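Local coordinates for insect group II chitinase (Ostrinia furnacalis, PDB 5Y2A), which hydrolyses the beta-1,4 linkages of chitin as a family 18 glycoside hydrolase, probably in the breakdown of cuticle chitin during moulting, at residues Gly269-Ala272 / Ala278-Phe281; Pro265-Gly270 / His312-Val317; Trp14-Asn19 / Ser344-Asp349; Glu286-Val291 / Lys353-Gly358. All blocks are in the same frame, centred on the assembly; numbering follows the deposited sequence.

Interaction 1 of 4, residues Gly269-Ala272 / Ala278-Phe281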
loop_
_atom_site.group_PDB
_atom_site.type_symbol
_atom_site.label_atom_id
_atom_site.label_comp_id
_atom_site.label_asym_id
_atom_site.label_seq_id
_atom_site.Cartn_x
_atom_site.Cartn_y
_atom_site.Cartn_z
ATOM N N GLY A 269 -0.095 -11.009 -4.501
ATOM C CA GLY A 269 1.156 -11.045 -3.777
ATOM C C GLY A 269 1.096 -12.091 -2.679
ATOM O O GLY A 269 0.036 -12.604 -2.318
ATOM N N GLY A 270 2.260 -12.431 -2.144
ATOM C CA GLY A 270 2.307 -13.353 -1.025
ATOM C C GLY A 270 1.718 -12.759 0.244
ATOM O O GLY A 270 1.559 -11.549 0.378
ATOM N N GLU A 271 1.350 -13.645 1.176
ATOM C CA GLU A 271 0.992 -13.231 2.531
ATOM C C GLU A 271 2.061 -12.311 3.108
ATOM O O GLU A 271 3.260 -12.523 2.904
ATOM C CB GLU A 271 0.844 -14.460 3.439
ATOM C CG GLU A 271 -0.335 -15.381 3.151
ATOM C CD GLU A 271 -1.668 -14.755 3.537
ATOM O OE1 GLU A 271 -1.735 -14.133 4.617
ATOM O OE2 GLU A 271 -2.640 -14.882 2.772
ATOM N N ALA A 272 1.621 -11.283 3.832
ATOM C CA ALA A 272 2.552 -10.312 4.394
ATOM C C ALA A 272 3.395 -10.939 5.499
ATOM O O ALA A 272 2.946 -11.829 6.223
ATOM C CB ALA A 272 1.796 -9.108 4.953
ATOM N N ALA A 278 3.663 -6.125 4.343
ATOM C CA ALA A 278 3.327 -5.645 3.006
ATOM C C ALA A 278 3.221 -6.847 2.082
ATOM O O ALA A 278 4.241 -7.453 1.745
ATOM C CB ALA A 278 4.377 -4.652 2.502
ATOM N N ARG A 279 2.004 -7.158 1.635
ATOM C CA ARG A 279 1.836 -8.286 0.733
ATOM C C ARG A 279 2.663 -8.060 -0.529
ATOM O O ARG A 279 2.734 -6.949 -1.056
ATOM C CB ARG A 279 0.360 -8.467 0.366
ATOM C CG ARG A 279 -0.579 -8.886 1.519
ATOM C CD ARG A 279 -1.974 -9.123 0.946
ATOM N NE ARG A 279 -1.961 -10.277 0.048
ATOM C CZ ARG A 279 -2.325 -11.508 0.390
ATOM N NH1 ARG A 279 -2.813 -11.751 1.600
ATOM N NH2 ARG A 279 -2.245 -12.491 -0.495
ATOM N N GLY A 280 3.286 -9.128 -1.018
ATOM C CA GLY A 280 4.178 -9.055 -2.161
ATOM C C GLY A 280 5.637 -8.852 -1.819
ATOM O O GLY A 280 6.477 -8.904 -2.724
ATOM N N PHE A 281 5.971 -8.722 -0.535
ATOM C CA PHE A 281 7.286 -8.292 -0.093
ATOM C C PHE A 281 7.652 -9.079 1.159
ATOM O O PHE A 281 6.811 -9.266 2.043
ATOM C CB PHE A 281 7.257 -6.772 0.176
ATOM C CG PHE A 281 8.542 -6.201 0.689
ATOM C CD1 PHE A 281 8.852 -6.240 2.043
ATOM C CD2 PHE A 281 9.419 -5.567 -0.177
ATOM C CE1 PHE A 281 10.030 -5.694 2.516
ATOM C CE2 PHE A 281 10.603 -5.015 0.293
ATOM C CZ PHE A 281 10.905 -5.079 1.640
HETATM O O HOH W 1 -1.699 -9.237 -2.651
HETATM O O HOH W 2 4.781 -10.899 1.220
#

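Interaction 2 of 4, residues Pro265-Gly270 / His312-Val317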
loop_
_atom_site.group_PDB
_atom_site.type_symbol
_atom_site.label_atom_id
_atom_site.label_comp_id
_atom_site.label_asym_id
_atom_site.label_seq_id
_atom_site.Cartn_x
_atom_site.Cartn_y
_atom_site.Cartn_z
ATOM N N PRO A 265 1.468 -19.166 -13.077
ATOM C CA PRO A 265 0.512 -18.066 -12.895
ATOM C C PRO A 265 0.198 -17.806 -11.428
ATOM O O PRO A 265 0.102 -18.728 -10.616
ATOM C CB PRO A 265 -0.734 -18.552 -13.653
ATOM C CG PRO A 265 -0.196 -19.506 -14.658
ATOM C CD PRO A 265 0.935 -20.209 -13.970
ATOM N N THR A 266 0.029 -16.530 -11.099
ATOM C CA THR A 266 -0.237 -16.104 -9.736
ATOM C C THR A 266 -1.492 -15.247 -9.708
ATOM O O THR A 266 -1.898 -14.669 -10.719
ATOM C CB THR A 266 0.947 -15.321 -9.151
ATOM O OG1 THR A 266 1.216 -14.186 -9.977
ATOM C CG2 THR A 266 2.186 -16.209 -9.101
ATOM N N TYR A 267 -2.105 -15.168 -8.526
ATOM C CA TYR A 267 -3.329 -14.407 -8.346
ATOM C C TYR A 267 -3.210 -13.261 -7.348
ATOM O O TYR A 267 -4.145 -12.457 -7.247
ATOM C CB TYR A 267 -4.471 -15.340 -7.910
ATOM C CG TYR A 267 -4.269 -15.977 -6.550
ATOM C CD1 TYR A 267 -4.693 -15.338 -5.392
ATOM C CD2 TYR A 267 -3.659 -17.218 -6.425
ATOM C CE1 TYR A 267 -4.510 -15.906 -4.153
ATOM C CE2 TYR A 267 -3.478 -17.805 -5.178
ATOM C CZ TYR A 267 -3.908 -17.143 -4.048
ATOM O OH TYR A 267 -3.726 -17.712 -2.800
ATOM N N ALA A 268 -2.103 -13.157 -6.616
ATOM C CA ALA A 268 -1.929 -12.095 -5.633
ATOM C C ALA A 268 -0.463 -12.055 -5.226
ATOM O O ALA A 268 0.319 -12.942 -5.569
ATOM C CB ALA A 268 -2.817 -12.318 -4.405
ATOM N N GLY A 269 -0.095 -11.009 -4.501
ATOM C CA GLY A 269 1.156 -11.045 -3.777
ATOM C C GLY A 269 1.096 -12.091 -2.679
ATOM O O GLY A 269 0.036 -12.604 -2.318
ATOM N N GLY A 270 2.260 -12.431 -2.144
ATOM C CA GLY A 270 2.307 -13.353 -1.025
ATOM C C GLY A 270 1.718 -12.759 0.244
ATOM O O GLY A 270 1.559 -11.549 0.378
ATOM N N HIS A 312 6.121 -22.697 -0.155
ATOM C CA HIS A 312 5.314 -23.382 0.838
ATOM C C HIS A 312 3.860 -23.183 0.457
ATOM O O HIS A 312 3.422 -22.046 0.272
ATOM C CB HIS A 312 5.574 -22.837 2.250
ATOM C CG HIS A 312 4.799 -23.532 3.321
ATOM N ND1 HIS A 312 5.183 -24.740 3.866
ATOM C CD2 HIS A 312 3.647 -23.185 3.947
ATOM C CE1 HIS A 312 4.308 -25.104 4.788
ATOM N NE2 HIS A 312 3.364 -24.180 4.854
ATOM N N ASP A 313 3.109 -24.290 0.364
ATOM C CA ASP A 313 1.722 -24.279 -0.124
ATOM C C ASP A 313 1.723 -23.494 -1.439
ATOM O O ASP A 313 2.564 -23.777 -2.306
ATOM C CB ASP A 313 0.799 -23.750 0.953
ATOM C CG ASP A 313 -0.660 -23.894 0.583
ATOM O OD1 ASP A 313 -1.203 -25.014 0.673
ATOM O OD2 ASP A 313 -1.252 -22.893 0.133
ATOM N N ASP A 314 0.856 -22.484 -1.613
ATOM C CA ASP A 314 0.847 -21.680 -2.813
ATOM C C ASP A 314 1.683 -20.400 -2.684
ATOM O O ASP A 314 1.564 -19.501 -3.529
ATOM C CB ASP A 314 -0.601 -21.344 -3.242
ATOM C CG ASP A 314 -1.313 -20.401 -2.278
ATOM O OD1 ASP A 314 -0.769 -20.030 -1.219
ATOM O OD2 ASP A 314 -2.463 -20.024 -2.586
ATOM N N GLN A 315 2.547 -20.334 -1.673
ATOM C CA GLN A 315 3.398 -19.159 -1.470
ATOM C C GLN A 315 4.738 -19.367 -2.165
ATOM O O GLN A 315 5.256 -20.488 -2.222
ATOM C CB GLN A 315 3.620 -18.901 0.018
ATOM C CG GLN A 315 2.352 -18.590 0.807
ATOM C CD GLN A 315 1.642 -17.363 0.275
ATOM O OE1 GLN A 315 2.092 -16.234 0.477
ATOM N NE2 GLN A 315 0.539 -17.577 -0.434
ATOM N N TRP A 316 5.312 -18.274 -2.656
ATOM C CA TRP A 316 6.460 -18.321 -3.558
ATOM C C TRP A 316 7.187 -16.988 -3.458
ATOM O O TRP A 316 6.578 -15.945 -3.700
ATOM C CB TRP A 316 5.964 -18.568 -4.982
ATOM C CG TRP A 316 6.955 -19.034 -6.014
ATOM C CD1 TRP A 316 7.065 -20.295 -6.522
ATOM C CD2 TRP A 316 7.908 -18.228 -6.727
ATOM N NE1 TRP A 316 8.048 -20.333 -7.487
ATOM C CE2 TRP A 316 8.580 -19.078 -7.631
ATOM C CE3 TRP A 316 8.268 -16.871 -6.679
ATOM C CZ2 TRP A 316 9.601 -18.624 -8.474
ATOM C CZ3 TRP A 316 9.272 -16.417 -7.521
ATOM C CH2 TRP A 316 9.932 -17.293 -8.408
ATOM N N VAL A 317 8.472 -17.003 -3.101
ATOM C CA VAL A 317 9.229 -15.762 -2.960
ATOM C C VAL A 317 10.615 -15.958 -3.562
ATOM O O VAL A 317 11.302 -16.936 -3.253
ATOM C CB VAL A 317 9.321 -15.303 -1.488
ATOM C CG1 VAL A 317 9.990 -16.361 -0.601
ATOM C CG2 VAL A 317 10.028 -13.942 -1.372
#

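Interaction 3 of 4, residues Trp14-Asn19 / Ser344-Asp349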
loop_
_atom_site.group_PDB
_atom_site.type_symbol
_atom_site.label_atom_id
_atom_site.label_comp_id
_atom_site.label_asym_id
_atom_site.label_seq_id
_atom_site.Cartn_x
_atom_site.Cartn_y
_atom_site.Cartn_z
ATOM N N TRP A 14 11.826 2.386 11.440
ATOM C CA TRP A 14 11.546 2.549 12.862
ATOM C C TRP A 14 10.125 2.107 13.209
ATOM O O TRP A 14 9.875 1.640 14.327
ATOM C CB TRP A 14 11.779 4.012 13.245
ATOM C CG TRP A 14 11.738 4.289 14.714
ATOM C CD1 TRP A 14 12.786 4.240 15.589
ATOM C CD2 TRP A 14 10.596 4.690 15.478
ATOM N NE1 TRP A 14 12.362 4.572 16.852
ATOM C CE2 TRP A 14 11.021 4.853 16.811
ATOM C CE3 TRP A 14 9.253 4.918 15.166
ATOM C CZ2 TRP A 14 10.150 5.232 17.832
ATOM C CZ3 TRP A 14 8.390 5.296 16.178
ATOM C CH2 TRP A 14 8.842 5.450 17.494
ATOM N N TYR A 15 9.190 2.245 12.267
ATOM C CA TYR A 15 7.772 1.949 12.497
ATOM C C TYR A 15 7.486 0.471 12.229
ATOM O O TYR A 15 6.657 0.101 11.404
ATOM C CB TYR A 15 6.897 2.838 11.617
ATOM C CG TYR A 15 7.103 4.324 11.815
ATOM C CD1 TYR A 15 6.617 4.963 12.942
ATOM C CD2 TYR A 15 7.741 5.095 10.853
ATOM C CE1 TYR A 15 6.786 6.313 13.132
ATOM C CE2 TYR A 15 7.911 6.461 11.032
ATOM C CZ TYR A 15 7.430 7.060 12.182
ATOM O OH TYR A 15 7.580 8.408 12.392
ATOM N N ARG A 16 8.217 -0.378 12.933
ATOM C CA ARG A 16 8.214 -1.808 12.685
ATOM C C ARG A 16 8.193 -2.547 14.009
ATOM O O ARG A 16 8.753 -2.055 14.996
ATOM C CB ARG A 16 9.459 -2.228 11.894
ATOM C CG ARG A 16 9.168 -3.010 10.651
ATOM C CD ARG A 16 10.372 -3.040 9.741
ATOM N NE ARG A 16 10.135 -2.246 8.545
ATOM C CZ ARG A 16 11.005 -2.114 7.555
ATOM N NH1 ARG A 16 12.173 -2.737 7.616
ATOM N NH2 ARG A 16 10.705 -1.364 6.504
ATOM N N PRO A 17 7.599 -3.746 14.055
ATOM C CA PRO A 17 7.566 -4.485 15.321
ATOM C C PRO A 17 8.992 -4.709 15.798
ATOM O O PRO A 17 9.923 -4.808 14.994
ATOM C CB PRO A 17 6.873 -5.804 14.952
ATOM C CG PRO A 17 6.052 -5.473 13.735
ATOM C CD PRO A 17 6.818 -4.413 12.994
ATOM N N ASP A 18 9.151 -4.771 17.123
ATOM C CA ASP A 18 10.476 -4.672 17.740
ATOM C C ASP A 18 11.542 -5.523 17.063
ATOM O O ASP A 18 12.680 -5.072 16.900
ATOM C CB ASP A 18 10.402 -5.012 19.228
ATOM C CG ASP A 18 9.791 -3.893 20.049
ATOM O OD1 ASP A 18 9.793 -2.737 19.567
ATOM O OD2 ASP A 18 9.327 -4.162 21.178
ATOM N N ASN A 19 11.204 -6.737 16.638
ATOM C CA ASN A 19 12.256 -7.579 16.077
ATOM C C ASN A 19 12.771 -7.042 14.740
ATOM O O ASN A 19 13.921 -7.303 14.368
ATOM C CB ASN A 19 11.719 -8.998 15.894
ATOM C CG ASN A 19 11.321 -9.651 17.207
ATOM O OD1 ASN A 19 11.869 -9.339 18.264
ATOM N ND2 ASN A 19 10.366 -10.571 17.140
ATOM N N SER A 344 17.760 -2.921 1.487
ATOM C CA SER A 344 18.306 -1.790 2.243
ATOM C C SER A 344 18.813 -2.371 3.563
ATOM O O SER A 344 18.546 -3.538 3.849
ATOM C CB SER A 344 17.244 -0.710 2.485
ATOM O OG SER A 344 16.189 -1.207 3.303
ATOM N N LEU A 345 19.534 -1.567 4.356
ATOM C CA LEU A 345 20.185 -2.063 5.573
ATOM C C LEU A 345 19.241 -2.865 6.461
ATOM O O LEU A 345 19.624 -3.897 7.024
ATOM C CB LEU A 345 20.745 -0.891 6.380
ATOM C CG LEU A 345 21.943 -0.152 5.804
ATOM C CD1 LEU A 345 22.360 0.987 6.717
ATOM C CD2 LEU A 345 23.060 -1.136 5.671
ATOM N N ASP A 346 18.013 -2.383 6.624
ATOM C CA ASP A 346 17.071 -2.933 7.590
ATOM C C ASP A 346 16.423 -4.236 7.142
ATOM O O ASP A 346 15.706 -4.852 7.941
ATOM C CB ASP A 346 15.971 -1.909 7.836
ATOM C CG ASP A 346 15.375 -1.414 6.541
ATOM O OD1 ASP A 346 16.006 -0.569 5.872
ATOM O OD2 ASP A 346 14.294 -1.909 6.169
ATOM N N LEU A 347 16.610 -4.650 5.888
ATOM C CA LEU A 347 15.986 -5.872 5.399
ATOM C C LEU A 347 16.931 -7.061 5.414
ATOM O O LEU A 347 16.463 -8.205 5.352
ATOM C CB LEU A 347 15.440 -5.658 3.981
ATOM C CG LEU A 347 14.467 -4.470 3.902
ATOM C CD1 LEU A 347 14.177 -4.100 2.444
ATOM C CD2 LEU A 347 13.165 -4.757 4.674
ATOM N N ASP A 348 18.237 -6.806 5.489
ATOM C CA ASP A 348 19.235 -7.806 5.848
ATOM C C ASP A 348 18.890 -8.389 7.216
ATOM O O ASP A 348 18.109 -7.819 7.977
ATOM C CB ASP A 348 20.619 -7.140 5.889
ATOM C CG ASP A 348 21.788 -8.112 5.711
ATOM O OD1 ASP A 348 21.607 -9.346 5.663
ATOM O OD2 ASP A 348 22.926 -7.606 5.630
ATOM N N ASP A 349 19.495 -9.529 7.545
ATOM C CA ASP A 349 19.363 -10.069 8.900
ATOM C C ASP A 349 20.322 -9.307 9.817
ATOM O O ASP A 349 21.321 -9.835 10.310
ATOM C CB ASP A 349 19.631 -11.568 8.925
ATOM C CG ASP A 349 19.318 -12.195 10.276
ATOM O OD1 ASP A 349 18.490 -11.625 11.017
ATOM O OD2 ASP A 349 19.885 -13.262 10.597
HETATM O O HOH W 3 13.501 -4.491 9.441
HETATM O O HOH W 4 12.549 -0.526 4.599
#

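Interaction 4 of 4, residues Glu286-Val291 / Lys353-Gly358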
loop_
_atom_site.group_PDB
_atom_site.type_symbol
_atom_site.label_atom_id
_atom_site.label_comp_id
_atom_site.label_asym_id
_atom_site.label_seq_id
_atom_site.Cartn_x
_atom_site.Cartn_y
_atom_site.Cartn_z
ATOM N N GLU A 286 12.837 -12.384 7.106
ATOM C CA GLU A 286 11.552 -13.081 7.092
ATOM C C GLU A 286 11.621 -14.337 6.226
ATOM O O GLU A 286 10.968 -15.345 6.520
ATOM C CB GLU A 286 10.448 -12.139 6.598
ATOM C CG GLU A 286 10.089 -11.049 7.605
ATOM C CD GLU A 286 9.157 -9.982 7.039
ATOM O OE1 GLU A 286 9.307 -9.595 5.857
ATOM O OE2 GLU A 286 8.278 -9.511 7.793
ATOM N N ILE A 287 12.399 -14.292 5.151
ATOM C CA ILE A 287 12.585 -15.483 4.327
ATOM C C ILE A 287 13.374 -16.539 5.093
ATOM O O ILE A 287 13.086 -17.739 5.002
ATOM C CB ILE A 287 13.268 -15.096 3.005
ATOM C CG1 ILE A 287 12.354 -14.179 2.187
ATOM C CG2 ILE A 287 13.657 -16.331 2.205
ATOM C CD1 ILE A 287 13.067 -13.511 1.045
ATOM N N CYS A 288 14.382 -16.112 5.857
ATOM C CA CYS A 288 15.151 -17.045 6.676
ATOM C C CYS A 288 14.251 -17.764 7.670
ATOM O O CYS A 288 14.334 -18.988 7.830
ATOM C CB CYS A 288 16.264 -16.300 7.415
ATOM S SG CYS A 288 17.708 -15.960 6.405
ATOM N N GLU A 289 13.393 -17.016 8.363
ATOM C CA GLU A 289 12.475 -17.646 9.306
ATOM C C GLU A 289 11.613 -18.692 8.613
ATOM O O GLU A 289 11.372 -19.773 9.159
ATOM C CB GLU A 289 11.593 -16.594 9.978
ATOM C CG GLU A 289 10.609 -17.204 10.970
ATOM C CD GLU A 289 9.729 -16.174 11.637
ATOM O OE1 GLU A 289 9.998 -14.964 11.471
ATOM O OE2 GLU A 289 8.769 -16.573 12.330
ATOM N N ARG A 290 11.135 -18.385 7.406
ATOM C CA ARG A 290 10.291 -19.335 6.687
ATOM C C ARG A 290 11.059 -20.604 6.332
ATOM O O ARG A 290 10.539 -21.717 6.483
ATOM C CB ARG A 290 9.714 -18.667 5.444
ATOM C CG ARG A 290 8.611 -17.691 5.808
ATOM C CD ARG A 290 8.356 -16.626 4.766
ATOM N NE ARG A 290 7.103 -15.942 5.089
ATOM C CZ ARG A 290 6.942 -15.126 6.129
ATOM N NH1 ARG A 290 7.962 -14.857 6.949
ATOM N NH2 ARG A 290 5.755 -14.573 6.347
ATOM N N VAL A 291 12.297 -20.464 5.866
ATOM C CA VAL A 291 13.097 -21.642 5.537
ATOM C C VAL A 291 13.496 -22.393 6.801
ATOM O O VAL A 291 13.356 -23.619 6.880
ATOM C CB VAL A 291 14.331 -21.244 4.709
ATOM C CG1 VAL A 291 15.272 -22.440 4.544
ATOM C CG2 VAL A 291 13.906 -20.725 3.350
ATOM N N LYS A 353 19.627 -12.775 14.187
ATOM C CA LYS A 353 18.796 -13.717 14.929
ATOM C C LYS A 353 17.981 -14.651 14.043
ATOM O O LYS A 353 17.466 -15.657 14.543
ATOM C CB LYS A 353 17.837 -12.959 15.857
ATOM C CG LYS A 353 18.507 -12.155 16.969
ATOM C CD LYS A 353 17.456 -11.434 17.812
ATOM C CE LYS A 353 18.037 -10.870 19.102
ATOM N NZ LYS A 353 18.989 -9.755 18.861
ATOM N N TYR A 354 17.820 -14.342 12.758
ATOM C CA TYR A 354 16.913 -15.104 11.900
ATOM C C TYR A 354 17.616 -16.133 11.030
ATOM O O TYR A 354 17.076 -17.221 10.806
ATOM C CB TYR A 354 16.118 -14.159 10.994
ATOM C CG TYR A 354 15.086 -13.324 11.709
ATOM C CD1 TYR A 354 15.452 -12.173 12.394
ATOM C CD2 TYR A 354 13.743 -13.684 11.700
ATOM C CE1 TYR A 354 14.511 -11.404 13.051
ATOM C CE2 TYR A 354 12.792 -12.917 12.346
ATOM C CZ TYR A 354 13.184 -11.782 13.023
ATOM O OH TYR A 354 12.244 -11.022 13.672
ATOM N N CYS A 355 18.791 -15.809 10.498
ATOM C CA CYS A 355 19.470 -16.688 9.557
ATOM C C CYS A 355 20.585 -17.517 10.182
ATOM O O CYS A 355 21.036 -18.479 9.555
ATOM C CB CYS A 355 20.028 -15.879 8.379
ATOM S SG CYS A 355 18.822 -14.755 7.595
ATOM N N GLY A 356 21.046 -17.172 11.380
ATOM C CA GLY A 356 22.135 -17.915 11.988
ATOM C C GLY A 356 23.451 -17.785 11.258
ATOM O O GLY A 356 24.291 -18.687 11.342
ATOM N N CYS A 357 23.654 -16.668 10.561
ATOM C CA CYS A 357 24.819 -16.426 9.720
ATOM C C CYS A 357 25.613 -15.211 10.190
ATOM O O CYS A 357 26.358 -14.615 9.406
ATOM C CB CYS A 357 24.374 -16.244 8.267
ATOM S SG CYS A 357 25.689 -16.296 7.042
ATOM N N GLY A 358 25.466 -14.824 11.451
ATOM C CA GLY A 358 26.060 -13.599 11.939
ATOM C C GLY A 358 25.204 -12.395 11.590
ATOM O O GLY A 358 24.216 -12.478 10.860
#

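Interaction 1 of 4, residues Gly269-Ala272 / Ala278-Phe281
Ala278 meets Ala272 through its backbone, with Ala272 CB packed 3.6 Å from Ala278 N. A type II beta turn begins here and runs to Phe281; a weak Phe281 N to Ala278 O bond closes it. Arg279 follows and carries most of the contact. Its CB rests 3.3 Å from Gly270 O, and CG lies close to the same oxygen. A bend at chi3 (66°) places Gly270 O above one face of the guanidinium, toward its rim. NH2 donates to Gly269 O at 2.9 Å. That bond is bent (131° at the hydrogen), and the oxygen sits out of the guanidinium plane. NH1 forms a salt bridge with Glu271 OE2, its hydrogen bond weak at 3.3 Å. The two side chains run side by side with their planar ends nearly perpendicular (86°). Glu271 has a stronger partner in Lys90 of the second subunit. NE donates to a water that also takes a weak bond from Gly269 N. Replacing this arginine by an alanine would probably cost Gly269 O a donor, Ser253 OG remaining, and take the guanidinium from Glu271 OE2. Gly280 N binds Gly270 O at 3.3 Å. Gly280 has the positive phi that suits this turn position; Gly269 CA lies 4.0 Å from Gly280 CA, and a CB on Gly269 would collide with Gly280 N. The Phe281 ring stacks on Tyr248, while Phe281 O shares a water with Glu271 O. The chemistry implies a loop held mainly by backbone carbonyls, with one arginine bonded to or packed on Gly269, Gly270 and Glu271 beside the subunit interface.

Interaction 2 of 4, residues Pro265-Gly270 / His312-Val317
Tyr267 and Asp314 meet with their side chains at about a right angle. The phenol OH of Tyr267 donates to Asp314 OD2 at 2.6 Å. OD2 lies at the edge of the ring and in its plane. Seen from the carboxylate, the hydroxyl arrives on the syn side, somewhat out of plane, and ring and carboxylate are turned 49° apart. Asp314 holds CG between its backbone N and carbonyl carbon (chi1 68°), which aims the carboxylate at the tyrosine. Its other oxygen, OD1, takes Gln315 NE2 at 2.9 Å along a nearly straight bond (163°). OD1 lies in the Gln315 amide plane, but the amide reaches it from above the carboxylate plane. Lys44 of the second subunit also makes a salt bridge to OD1, so both carboxylate oxygens are engaged. These residues belong to a two-residue beta hairpin joining strands 309-312 and 315-318. Its type II' turn runs from His312 to Gln315, with Gln315 N bonded to His312 O at 2.7 Å and His312 N to Gln315 O at 3.1 Å. Strands 266-269 and 315-318 both pair antiparallel with strand 241-254, so the contact reaches between two of its partners. Gln315 is bent at chi2, which brings OE1 to Gly270. OE1 lies 3.3 Å from Gly270 CA, and a CB on Gly270 would be tight against it. The main partner of OE1 is Glu271 N, while NE2 has a second partner in Ser253 OG. Gly88 of the second subunit packs on Tyr267.

Interaction 3 of 4, residues Trp14-Asn19 / Ser344-Asp349
Arg16 holds Asp346 through a single nitrogen, and it meets the carboxylate on its anti side. NH1 donates to OD2 at 2.7 Å, with 151° at the hydrogen, forming a buried salt bridge. The guanidinium and carboxylate planes are turned 53° apart, and one nitrogen and one oxygen make the bridge. Two waters fill out the grip. One takes a bond from NH1 and donates to Asp346 O at 2.7 Å. The other accepts from NH2 and donates to OD2. Both lie at the guanidinium edge, in its plane. Two Arg16 torsions, chi1 (-127°) and chi3, lie away from staggered values, and the bend at chi3 turns the guanidinium to the carboxylate. Leu347 CD2 packs 3.7 Å from NH1. On the far oxygen, Asp346 OD1 accepts from Ser344 OG at 2.7 Å and from Thr10 OG1. These bonds fix the rotation of the carboxylate. With the carboxylate gone, as in an alanine here, the buried Arg16 charge is likely to lack its mate and the Ser344 hydroxyl to turn more freely. Segment 14-19 follows strand 4-10 and segment 344-349 follows strand 339-343, the neighbouring strand. A cis peptide bond precedes Ser344, as is common after the last barrel strand in this family. The arrangement joins the first and last strand-end loops of the TIM barrel, on the face where family 18 chitinases keep their substrate cleft.

Interaction 4 of 4, residues Glu286-Val291 / Lys353-Gly358
Cys288 and Cys355 are joined by a disulfide, with SG to SG at 2.0 Å and a chi3 of 97°, close to the relaxed right-handed value. In both cysteines SG stands anti to the carbonyl carbon, and the bridge spans from helix to loop. Cys288 lies on helix 284-292 and faces the loop directly. Its CB touches more than the bridge: it packs 3.6 Å from Tyr354 O and 4.2 Å from Tyr354 CB. Tyr354 loses the largest area to the contact. Its ring stands beside the helix, and Glu289 reaches it from one edge. Glu289 OE1 lies in the plane of the ring, 3.6 Å from Tyr354 CE2, where the ring hydrogens carry slight positive charge. Glu289 CB lies 4.0 Å from Tyr354 CD2. With CG anti to the backbone N (chi1 180°) and the chain extended beyond it, the carboxylate runs on to the ring edge. Tyr285 meets the ring too, and the hydroxyl has a weak bond to Glu275. Asp349 OD2 accepts from both Tyr354 N and Cys355 N, which fixes the backbone leading into the disulfide. On the helix, Arg290 NH1 bonds to Glu286 O at 3.1 Å, sharing that carbonyl with Arg290 N from the opposite face. A second disulfide, Cys357 to Cys379, follows closely on the loop and ties it to the C-terminal tail. The helix belongs to the insertion that family 18 chitinases of this type carry between the seventh and eighth barrel strands. The bridge thus staples that alpha+beta insertion domain to the loop leaving the eighth strand of the TIM barrel.

Overall arrangement
From the N terminus, interaction 3 starts first, after strand 4-10, and closes only at 344-349, after the last barrel strand. Interactions 1 and 2 both nest within this long loop. They start from the same segment and share Gly269 and Gly270; the first closes a short turn before strand 281-283, the second reaches the hairpin at 312-317. Interaction 4 opens on helix 284-292. It crosses interactions 2 and 3, and follows interaction 1 in series. Asp349 of interaction 3 binds the backbone of interaction 4. Interactions 1 and 2 lie within the insertion domain, interaction 3 joins the loops after the first and last barrel strands, and interaction 4 links domain to barrel.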